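Local atomic coordinates of glycoside Hydrolase (Bacteroides uniformis, PDB entry 5TA0), a protein that probably hydrolyses agarose-type galactan chains, as a glycoside hydrolase of family GH86, and binds the oligosaccharide neoagarooctaose. Residues Leu321-Tyr326 / Asp362-Ala367; Gly244-Phe249 / Thr279-Asp284; Ser298-Thr303 / Met355-Arg360. One frame throughout, in Å; residues are numbered along the deposited sequence. Where two conformers were deposited one is given.

Contact 1 (Leu321-Tyr326 / Asp362-Ala367); sequences LMISQY and DNICYA. With GAL (beta-D-galactopyranose), chain C.
I323 N donates a nearly straight bond to Y366 O (2.9 Å, 167° at the hydrogen), one of three backbone bonds tying 321-326 to 362-367 as parallel strands. L321 supplies the other two: its N gives to N363 O, and its O takes C365 N at 2.8 Å. Pairing runs from L321 with I364 to I323 with A367, so 362-367 carries one extra residue where it turns at C365. M322 runs beside Y366. M322 CB lies 3.9 Å from C365 SG, its CG is 4.0 Å from Y366 O, and the bend about the CG-SD bond (chi3 -69°) brings CE to Y366 CB (4.0 Å). Y366 OH bonds N135 O. On the opposite face of the sheet, I323 CD1 meets I364 CD1 at 3.8 Å, and a water joins Y326 OH to A367 O. Beyond the strand pairing, Q325, probably the engineered glutamine of this variant, turns its amide end to the galactose of chain C. Cut back to an alanine, Q325 would probably leave that sugar without this side-chain neighbour and open a gap beside H281. Strand 321-326, helix 340-358 and strand 364-369 form a beta-alpha-beta unit closing the order of the barrel's parallel sheet.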
loop_
_atom_site.group_PDB
_atom_site.type_symbol
_atom_site.label_atom_id
_atom_site.label_comp_id
_atom_site.label_asym_id
_atom_site.label_seq_id
_atom_site.Cartn_x
_atom_site.Cartn_y
_atom_site.Cartn_z
ATOM N N LEU A 321 -6.673 -5.196 -4.111
ATOM C CA LEU A 321 -5.524 -4.342 -4.419
ATOM C C LEU A 321 -4.349 -4.681 -3.502
ATOM O O LEU A 321 -4.509 -4.735 -2.258
ATOM C CB LEU A 321 -5.884 -2.869 -4.260
ATOM C CG LEU A 321 -4.791 -1.840 -4.591
ATOM C CD1 LEU A 321 -4.435 -1.870 -6.071
ATOM C CD2 LEU A 321 -5.220 -0.437 -4.182
ATOM N N MET A 322 -3.189 -4.888 -4.101
ATOM C CA MET A 322 -1.936 -5.057 -3.410
ATOM C C MET A 322 -1.088 -3.809 -3.598
ATOM O O MET A 322 -1.032 -3.250 -4.694
ATOM C CB MET A 322 -1.201 -6.249 -4.007
ATOM C CG MET A 322 0.246 -6.389 -3.569
ATOM S SD MET A 322 1.078 -7.835 -4.260
ATOM C CE MET A 322 0.206 -9.135 -3.389
ATOM N N ILE A 323 -0.421 -3.389 -2.536
ATOM C CA ILE A 323 0.595 -2.328 -2.611
ATOM C C ILE A 323 1.906 -2.969 -2.191
ATOM O O ILE A 323 2.242 -3.039 -1.013
ATOM C CB ILE A 323 0.215 -1.066 -1.803
ATOM C CG1 ILE A 323 -1.210 -0.583 -2.152
ATOM C CG2 ILE A 323 1.174 0.062 -2.121
ATOM C CD1 ILE A 323 -2.260 -1.088 -1.213
ATOM N N SER A 324 2.670 -3.497 -3.166
ATOM C CA SER A 324 3.781 -4.354 -2.803
ATOM C C SER A 324 5.071 -3.614 -2.429
ATOM O O SER A 324 6.003 -4.239 -1.943
ATOM C CB SER A 324 4.075 -5.378 -3.880
ATOM O OG SER A 324 4.268 -4.797 -5.143
ATOM N N GLN A 325 5.094 -2.309 -2.681
ATOM C CA GLN A 325 6.139 -1.386 -2.179
ATOM C C GLN A 325 5.499 -0.038 -1.913
ATOM O O GLN A 325 4.837 0.493 -2.806
ATOM C CB GLN A 325 7.255 -1.149 -3.194
ATOM C CG GLN A 325 8.130 -2.358 -3.520
ATOM C CD GLN A 325 9.163 -2.072 -4.598
ATOM O OE1 GLN A 325 9.590 -0.899 -4.816
ATOM N NE2 GLN A 325 9.598 -3.113 -5.264
ATOM N N TYR A 326 5.717 0.521 -0.732
ATOM C CA TYR A 326 5.281 1.891 -0.461
ATOM C C TYR A 326 6.150 2.526 0.597
ATOM O O TYR A 326 6.799 1.836 1.371
ATOM C CB TYR A 326 3.817 1.948 -0.048
ATOM C CG TYR A 326 3.447 1.482 1.346
ATOM C CD1 TYR A 326 3.351 2.390 2.397
ATOM C CD2 TYR A 326 3.096 0.153 1.602
ATOM C CE1 TYR A 326 2.954 2.005 3.662
ATOM C CE2 TYR A 326 2.714 -0.256 2.889
ATOM C CZ TYR A 326 2.606 0.678 3.892
ATOM O OH TYR A 326 2.178 0.348 5.167
ATOM N N ASP A 362 -11.083 -4.016 3.386
ATOM C CA ASP A 362 -11.866 -5.009 2.647
ATOM C C ASP A 362 -11.383 -5.235 1.202
ATOM O O ASP A 362 -11.550 -6.326 0.714
ATOM C CB ASP A 362 -13.359 -4.631 2.630
ATOM C CG ASP A 362 -13.645 -3.292 1.976
ATOM O OD1 ASP A 362 -12.821 -2.362 2.065
ATOM O OD2 ASP A 362 -14.750 -3.174 1.408
ATOM N N ASN A 363 -10.831 -4.214 0.567
ATOM C CA ASN A 363 -10.356 -4.298 -0.831
ATOM C C ASN A 363 -8.848 -4.182 -0.972
ATOM O O ASN A 363 -8.341 -3.922 -2.084
ATOM C CB ASN A 363 -11.028 -3.211 -1.664
ATOM C CG ASN A 363 -12.504 -3.480 -1.885
ATOM O OD1 ASN A 363 -12.908 -4.614 -2.152
ATOM N ND2 ASN A 363 -13.294 -2.437 -1.822
ATOM N N ILE A 364 -8.114 -4.349 0.115
ATOM C CA ILE A 364 -6.652 -4.427 0.075
ATOM C C ILE A 364 -6.225 -5.803 0.542
ATOM O O ILE A 364 -6.591 -6.231 1.633
ATOM C CB ILE A 364 -5.985 -3.292 0.886
ATOM C CG1 ILE A 364 -6.218 -1.995 0.089
ATOM C CG2 ILE A 364 -4.510 -3.595 1.156
ATOM C CD1 ILE A 364 -5.584 -0.769 0.612
ATOM N N CYS A 365 -5.513 -6.521 -0.315
ATOM C CA CYS A 365 -5.105 -7.881 0.035
ATOM C C CYS A 365 -3.745 -7.937 0.714
ATOM O O CYS A 365 -3.385 -8.947 1.322
ATOM C CB CYS A 365 -5.142 -8.817 -1.174
ATOM S SG CYS A 365 -4.092 -8.379 -2.577
ATOM N N TYR A 366 -2.940 -6.875 0.579
ATOM C CA TYR A 366 -1.571 -6.865 1.122
ATOM C C TYR A 366 -0.996 -5.475 0.907
ATOM O O TYR A 366 -1.171 -4.915 -0.185
ATOM C CB TYR A 366 -0.693 -7.859 0.329
ATOM C CG TYR A 366 0.266 -8.741 1.102
ATOM C CD1 TYR A 366 0.490 -10.038 0.697
ATOM C CD2 TYR A 366 0.972 -8.278 2.197
ATOM C CE1 TYR A 366 1.387 -10.856 1.344
ATOM C CE2 TYR A 366 1.858 -9.085 2.881
ATOM C CZ TYR A 366 2.091 -10.365 2.441
ATOM O OH TYR A 366 3.018 -11.132 3.131
ATOM N N ALA A 367 -0.339 -4.908 1.898
ATOM C CA ALA A 367 0.351 -3.631 1.733
ATOM C C ALA A 367 1.689 -3.788 2.431
ATOM O O ALA A 367 1.710 -4.144 3.637
ATOM C CB ALA A 367 -0.454 -2.487 2.318
HETATM C C1 GAL C . 13.073 1.156 -7.177
HETATM C C2 GAL C . 12.743 -0.316 -7.367
HETATM C C3 GAL C . 13.284 -1.224 -6.276
HETATM C C4 GAL C . 14.630 -0.766 -5.726
HETATM C C5 GAL C . 14.680 0.714 -5.464
HETATM C C6 GAL C . 16.028 1.243 -4.941
HETATM O O2 GAL C . 11.332 -0.486 -7.389
HETATM O O3 GAL C . 13.430 -2.486 -6.946
HETATM O O4 GAL C . 15.640 -1.118 -6.689
HETATM O O5 GAL C . 14.416 1.340 -6.719
HETATM O O6 GAL C . 16.395 0.699 -3.660
HETATM O O HOH W 1 1.290 -2.141 5.482
#

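Contact 2 (Gly244-Phe249 / Thr279-Asp284); sequences GYCTAF and TIHLYD. With AAL (3,6-anhydro-alpha-L-galactopyranose), chain B; GAL (beta-D-galactopyranose), chain D.
With OG1 of T279 opposite its backbone N (chi1 177°), CG2 is pushed between N and carbonyl carbon and packs against the neighbouring chain, 3.5 Å from G244 CA and close to C246 N. The hydroxyl is thereby turned to E199. H281 has CG opposite its carbonyl carbon (chi1 -65°); its CB packs 3.3 Å from T247 O, which also accepts H281 N, while the imidazole nitrogens are held by E203 and S324. Between these points the parallel pairing slips by one residue: Y245 is matched with T279, but T247 with I280. This is a beta bulge in the barrel sheet, where T279 O receives C246 N at 2.8 Å and, weakly, T247 N at 3.5 Å. A cis peptide precedes Y245, and C246 takes a positive phi of 65°. T247 OG1, bonded to W264, sits over the centre of the Y245 ring, which in turn stacks on W264. Past the bulge the strands part, and one water spans A248 O, H281 O and Y283 N. F249 leads on into the glycan pocket: CZ lies 3.3 Å from O5 of the anhydrogalactose, in the ring plane, while C6 of the galactose of chain D stands over one face toward the rim.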
loop_
_atom_site.group_PDB
_atom_site.type_symbol
_atom_site.label_atom_id
_atom_site.label_comp_id
_atom_site.label_asym_id
_atom_site.label_seq_id
_atom_site.Cartn_x
_atom_site.Cartn_y
_atom_site.Cartn_z
ATOM N N GLY A 244 -1.180 -7.820 -11.465
ATOM C CA GLY A 244 -0.392 -6.823 -12.194
ATOM C C GLY A 244 -1.009 -5.445 -12.066
ATOM O O GLY A 244 -2.048 -5.295 -11.418
ATOM N N TYR A 245 -0.402 -4.423 -12.662
ATOM C CA TYR A 245 0.847 -4.508 -13.416
ATOM C C TYR A 245 2.063 -4.039 -12.637
ATOM O O TYR A 245 3.132 -3.926 -13.206
ATOM C CB TYR A 245 0.750 -3.863 -14.800
ATOM C CG TYR A 245 0.674 -2.347 -14.911
ATOM C CD1 TYR A 245 1.821 -1.556 -14.926
ATOM C CD2 TYR A 245 -0.549 -1.707 -15.096
ATOM C CE1 TYR A 245 1.731 -0.174 -15.111
ATOM C CE2 TYR A 245 -0.630 -0.341 -15.267
ATOM C CZ TYR A 245 0.510 0.417 -15.293
ATOM O OH TYR A 245 0.402 1.772 -15.490
ATOM N N CYS A 246 1.901 -3.817 -11.321
ATOM C CA CYS A 246 2.991 -3.504 -10.389
ATOM C C CYS A 246 3.612 -2.162 -10.740
ATOM O O CYS A 246 4.811 -2.038 -10.971
ATOM C CB CYS A 246 3.992 -4.655 -10.333
ATOM S SG CYS A 246 5.131 -4.602 -8.969
ATOM N N THR A 247 2.748 -1.162 -10.801
ATOM C CA THR A 247 3.074 0.162 -11.339
ATOM C C THR A 247 4.055 0.946 -10.474
ATOM O O THR A 247 3.806 1.169 -9.302
ATOM C CB THR A 247 1.755 0.947 -11.439
ATOM O OG1 THR A 247 0.775 0.097 -12.072
ATOM C CG2 THR A 247 1.932 2.265 -12.190
ATOM N N ALA A 248 5.124 1.449 -11.067
ATOM C CA ALA A 248 6.110 2.268 -10.358
ATOM C C ALA A 248 5.548 3.584 -9.861
ATOM O O ALA A 248 5.810 3.961 -8.701
ATOM C CB ALA A 248 7.334 2.532 -11.235
ATOM N N PHE A 249 4.788 4.264 -10.731
ATOM C CA PHE A 249 4.331 5.638 -10.493
ATOM C C PHE A 249 2.955 5.816 -11.107
ATOM O O PHE A 249 2.830 6.248 -12.242
ATOM C CB PHE A 249 5.328 6.661 -11.095
ATOM C CG PHE A 249 6.698 6.564 -10.507
ATOM C CD1 PHE A 249 6.924 6.906 -9.187
ATOM C CD2 PHE A 249 7.761 6.016 -11.247
ATOM C CE1 PHE A 249 8.186 6.755 -8.614
ATOM C CE2 PHE A 249 9.021 5.877 -10.668
ATOM C CZ PHE A 249 9.232 6.241 -9.348
ATOM N N THR A 279 -2.010 -4.632 -8.543
ATOM C CA THR A 279 -0.873 -4.281 -7.718
ATOM C C THR A 279 -0.190 -3.014 -8.231
ATOM O O THR A 279 -0.002 -2.849 -9.469
ATOM C CB THR A 279 0.101 -5.470 -7.558
ATOM O OG1 THR A 279 1.233 -5.026 -6.794
ATOM C CG2 THR A 279 0.556 -6.023 -8.874
ATOM N N ILE A 280 0.129 -2.121 -7.289
ATOM C CA ILE A 280 0.784 -0.850 -7.552
ATOM C C ILE A 280 1.826 -0.585 -6.489
ATOM O O ILE A 280 1.824 -1.206 -5.423
ATOM C CB ILE A 280 -0.202 0.321 -7.620
ATOM C CG1 ILE A 280 -0.946 0.524 -6.285
ATOM C CG2 ILE A 280 -1.189 0.134 -8.765
ATOM C CD1 ILE A 280 -1.917 1.694 -6.276
ATOM N N HIS A 281 2.722 0.354 -6.773
ATOM C CA HIS A 281 3.629 0.941 -5.802
ATOM C C HIS A 281 3.260 2.377 -5.548
ATOM O O HIS A 281 2.835 3.067 -6.445
ATOM C CB HIS A 281 5.063 0.820 -6.313
ATOM C CG HIS A 281 5.514 -0.601 -6.421
ATOM N ND1 HIS A 281 6.681 -0.974 -7.048
ATOM C CD2 HIS A 281 4.945 -1.746 -5.971
ATOM C CE1 HIS A 281 6.822 -2.289 -6.974
ATOM N NE2 HIS A 281 5.793 -2.773 -6.306
ATOM N N LEU A 282 3.404 2.829 -4.304
ATOM C CA LEU A 282 3.009 4.206 -3.919
ATOM C C LEU A 282 4.117 4.864 -3.115
ATOM O O LEU A 282 4.344 4.516 -1.947
ATOM C CB LEU A 282 1.702 4.181 -3.118
ATOM C CG LEU A 282 0.465 3.813 -3.921
ATOM C CD1 LEU A 282 -0.688 3.542 -2.979
ATOM C CD2 LEU A 282 0.110 4.891 -4.937
ATOM N N TYR A 283 4.768 5.847 -3.726
ATOM C CA TYR A 283 5.838 6.563 -3.063
ATOM C C TYR A 283 5.581 8.060 -3.010
ATOM O O TYR A 283 5.295 8.711 -4.025
ATOM C CB TYR A 283 7.136 6.305 -3.775
ATOM C CG TYR A 283 7.739 4.956 -3.514
ATOM C CD1 TYR A 283 8.324 4.663 -2.308
ATOM C CD2 TYR A 283 7.777 4.002 -4.496
ATOM C CE1 TYR A 283 8.925 3.444 -2.084
ATOM C CE2 TYR A 283 8.384 2.785 -4.288
ATOM C CZ TYR A 283 8.955 2.503 -3.074
ATOM O OH TYR A 283 9.593 1.285 -2.884
ATOM N N ASP A 284 5.710 8.600 -1.807
ATOM C CA ASP A 284 5.788 10.048 -1.601
ATOM C C ASP A 284 7.156 10.521 -2.078
ATOM O O ASP A 284 8.142 9.792 -1.999
ATOM C CB ASP A 284 5.700 10.371 -0.103
ATOM C CG ASP A 284 4.274 10.311 0.459
ATOM O OD1 ASP A 284 3.294 10.495 -0.296
ATOM O OD2 ASP A 284 4.164 10.136 1.689
HETATM C C1 AAL B . 13.615 5.595 -9.940
HETATM C C2 AAL B . 14.788 4.690 -9.565
HETATM C C3 AAL B . 14.299 3.264 -9.556
HETATM C C4 AAL B . 13.190 3.078 -8.558
HETATM C C5 AAL B . 12.093 3.784 -9.302
HETATM C C6 AAL B . 12.237 3.199 -10.687
HETATM O O2 AAL B . 15.304 5.028 -8.270
HETATM O O3 AAL B . 13.661 2.990 -10.818
HETATM O O4 AAL B . 12.881 1.705 -8.483
HETATM O O5 AAL B . 12.402 5.180 -9.286
HETATM C C1 GAL D . 13.966 10.368 -10.989
HETATM C C2 GAL D . 14.429 9.155 -10.212
HETATM C C3 GAL D . 13.538 7.945 -10.480
HETATM C C4 GAL D . 12.069 8.311 -10.314
HETATM C C5 GAL D . 11.746 9.526 -11.173
HETATM C C6 GAL D . 10.278 9.894 -11.100
HETATM O O1 GAL D . 14.724 11.544 -10.647
HETATM O O2 GAL D . 15.760 8.796 -10.576
HETATM O O3 GAL D . 13.973 6.929 -9.572
HETATM O O4 GAL D . 11.770 8.619 -8.944
HETATM O O5 GAL D . 12.574 10.609 -10.724
HETATM O O6 GAL D . 10.012 11.014 -11.948
HETATM O O HOH W 2 4.601 5.377 -6.670
#

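Contact 3 (Ser298-Thr303 / Met355-Arg360); sequences SNMEAT and MQFMER. With EDO (1,2-ethanediol), chain U.
The carboxylate of E301 is gripped from two directions by the neighbouring helix end. Q356 NE2 reaches E301 OE2 at 2.8 Å along the anti lone pair, nearly straight (167°), with carboxylate and amide close to coplanar. R360 NH2 makes a salt bridge to E301 OE1, also 2.8 Å, coming from above the carboxylate plane although OE1 lies at the edge of the guanidinium. A bend at chi2 (-63°) carries the carboxylate across to both donors. Beside this carboxylate, M300 crosses Q356 obliquely, M300 CG 3.4 Å from Q356 NE2, and the M300 methyl CE presses tightly on F357 CE1 at 3.3 Å.

Two waters belong to the next layer. One molecule accepts R360 NE and lies 2.8 Å from both E301 OE2 and Q356 O; another lies between E301 OE1 and E359 OE1. Further out, Q356 OE1 takes G297 N, which fixes the flip of the amide, and R360 has further salt-bridge partners in D305 and E308. E301 OE1 is also bridged by R563, and E359 by R592; these positive groups probably offset the nearness of the two glutamates. The packing joins two outer helices of the alpha/beta barrel, 298-315 and the end of 340-358, with strand 602-609 of the C-terminal beta region lying on the first and strand 434-441 of the beta-sandwich beside the second.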
loop_
_atom_site.group_PDB
_atom_site.type_symbol
_atom_site.label_atom_id
_atom_site.label_comp_id
_atom_site.label_asym_id
_atom_site.label_seq_id
_atom_site.Cartn_x
_atom_site.Cartn_y
_atom_site.Cartn_z
ATOM N N SER A 298 -5.039 13.319 0.137
ATOM C CA SER A 298 -6.093 13.184 -0.848
ATOM C C SER A 298 -5.661 12.603 -2.196
ATOM O O SER A 298 -6.501 12.069 -2.934
ATOM C CB SER A 298 -6.822 14.515 -1.093
ATOM O OG SER A 298 -6.068 15.423 -1.914
ATOM N N ASN A 299 -4.385 12.783 -2.548
ATOM C CA ASN A 299 -3.900 12.285 -3.857
ATOM C C ASN A 299 -4.043 10.754 -3.993
ATOM O O ASN A 299 -4.665 10.275 -4.929
ATOM C CB ASN A 299 -2.463 12.774 -4.080
ATOM C CG ASN A 299 -1.846 12.276 -5.370
ATOM O OD1 ASN A 299 -0.980 11.401 -5.355
ATOM N ND2 ASN A 299 -2.313 12.786 -6.497
ATOM N N MET A 300 -3.493 9.991 -3.055
ATOM C CA MET A 300 -3.627 8.528 -3.141
ATOM C C MET A 300 -5.074 8.062 -3.006
ATOM O O MET A 300 -5.450 7.044 -3.580
ATOM C CB MET A 300 -2.707 7.816 -2.145
ATOM C CG MET A 300 -3.048 7.989 -0.694
ATOM S SD MET A 300 -1.807 7.332 0.436
ATOM C CE MET A 300 -2.142 5.582 0.374
ATOM N N GLU A 301 -5.896 8.840 -2.317
ATOM C CA GLU A 301 -7.321 8.523 -2.278
ATOM C C GLU A 301 -7.940 8.570 -3.691
ATOM O O GLU A 301 -8.779 7.747 -4.060
ATOM C CB GLU A 301 -8.066 9.496 -1.350
ATOM C CG GLU A 301 -7.727 9.373 0.130
ATOM C CD GLU A 301 -8.098 8.027 0.715
ATOM O OE1 GLU A 301 -9.213 7.543 0.453
ATOM O OE2 GLU A 301 -7.246 7.441 1.403
ATOM N N ALA A 302 -7.514 9.557 -4.482
ATOM C CA ALA A 302 -7.987 9.702 -5.858
ATOM C C ALA A 302 -7.486 8.559 -6.750
ATOM O O ALA A 302 -8.243 8.033 -7.550
ATOM C CB ALA A 302 -7.579 11.052 -6.422
ATOM N N THR A 303 -6.210 8.212 -6.594
ATOM C CA THR A 303 -5.646 7.103 -7.352
ATOM C C THR A 303 -6.444 5.821 -7.111
ATOM O O THR A 303 -6.892 5.154 -8.037
ATOM C CB THR A 303 -4.184 6.888 -6.937
ATOM O OG1 THR A 303 -3.474 8.134 -7.077
ATOM C CG2 THR A 303 -3.519 5.817 -7.752
ATOM N N MET A 355 -2.323 4.040 7.470
ATOM C CA MET A 355 -3.659 4.417 7.957
ATOM C C MET A 355 -4.688 4.454 6.811
ATOM O O MET A 355 -5.837 3.999 6.951
ATOM C CB MET A 355 -3.599 5.779 8.657
ATOM C CG MET A 355 -2.816 5.758 9.960
ATOM S SD MET A 355 -3.667 4.947 11.301
ATOM C CE MET A 355 -4.857 6.194 11.842
ATOM N N GLN A 356 -4.276 4.966 5.658
ATOM C CA GLN A 356 -5.176 5.063 4.507
ATOM C C GLN A 356 -5.489 3.688 3.942
ATOM O O GLN A 356 -6.645 3.428 3.617
ATOM C CB GLN A 356 -4.629 6.030 3.456
ATOM C CG GLN A 356 -4.492 7.444 4.051
ATOM C CD GLN A 356 -4.053 8.522 3.103
ATOM O OE1 GLN A 356 -3.035 9.202 3.339
ATOM N NE2 GLN A 356 -4.837 8.742 2.056
ATOM N N PHE A 357 -4.533 2.761 3.951
ATOM C CA PHE A 357 -4.825 1.386 3.495
ATOM C C PHE A 357 -5.757 0.670 4.473
ATOM O O PHE A 357 -6.660 -0.061 4.032
ATOM C CB PHE A 357 -3.553 0.554 3.318
ATOM C CG PHE A 357 -2.556 1.148 2.338
ATOM C CD1 PHE A 357 -2.960 1.724 1.117
ATOM C CD2 PHE A 357 -1.213 1.109 2.646
ATOM C CE1 PHE A 357 -2.030 2.257 0.235
ATOM C CE2 PHE A 357 -0.301 1.616 1.770
ATOM C CZ PHE A 357 -0.701 2.204 0.582
ATOM N N MET A 358 -5.598 0.951 5.755
ATOM C CA MET A 358 -6.468 0.348 6.794
ATOM C C MET A 358 -7.921 0.767 6.583
ATOM O O MET A 358 -8.841 -0.020 6.878
ATOM C CB MET A 358 -5.960 0.745 8.180
ATOM C CG MET A 358 -4.711 -0.017 8.599
ATOM S SD MET A 358 -3.722 0.768 9.909
ATOM C CE MET A 358 -4.866 0.680 11.273
ATOM N N GLU A 359 -8.155 1.967 6.067
ATOM C CA GLU A 359 -9.510 2.416 5.751
ATOM C C GLU A 359 -10.163 1.622 4.641
ATOM O O GLU A 359 -11.378 1.724 4.508
ATOM C CB GLU A 359 -9.558 3.875 5.333
ATOM C CG GLU A 359 -9.190 4.848 6.398
ATOM C CD GLU A 359 -9.201 6.270 5.898
ATOM O OE1 GLU A 359 -10.158 6.661 5.190
ATOM O OE2 GLU A 359 -8.254 6.977 6.234
ATOM N N ARG A 360 -9.375 0.913 3.811
ATOM C CA ARG A 360 -9.898 0.078 2.708
ATOM C C ARG A 360 -9.567 -1.351 2.850
ATOM O O ARG A 360 -9.364 -2.068 1.865
ATOM C CB ARG A 360 -9.223 0.450 1.387
ATOM C CG ARG A 360 -9.409 1.841 1.048
ATOM C CD ARG A 360 -8.921 2.115 -0.366
ATOM N NE ARG A 360 -9.028 3.532 -0.502
ATOM C CZ ARG A 360 -9.590 4.201 -1.501
ATOM N NH1 ARG A 360 -10.092 3.588 -2.573
ATOM N NH2 ARG A 360 -9.595 5.526 -1.430
HETATM C C1 EDO U . 2.680 12.884 -5.696
HETATM O O1 EDO U . 1.515 12.484 -6.381
HETATM C C2 EDO U . 3.898 12.475 -6.479
HETATM O O2 EDO U . 4.713 11.783 -5.568
HETATM O O HOH W 3 -8.118 4.856 1.765
HETATM O O HOH W 4 -10.889 6.325 2.287
#

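Contacts 1 and 2 are pairings in one parallel sheet, separated by the pairing of strand 277-285 with 321-326, their centres about 10 Å apart. S324 OG and H281 NE2, 2.8 Å apart, probably share a hydrogen bond across that seam, near the glycan pocket, to which Q325 and F249 each contribute. Contact 3 lies on the helical side of the barrel, its centre about 11 Å from that of contact 1 and 14 Å from that of contact 2. F357 connects all three: its CB is 3.6 Å from I364 CD1, its CE1 is 3.7 Å from L282 CD1, and its ring meets Y326 edge-to-face. The helix pair thus backs the sheet on the side where I323 and A367 point.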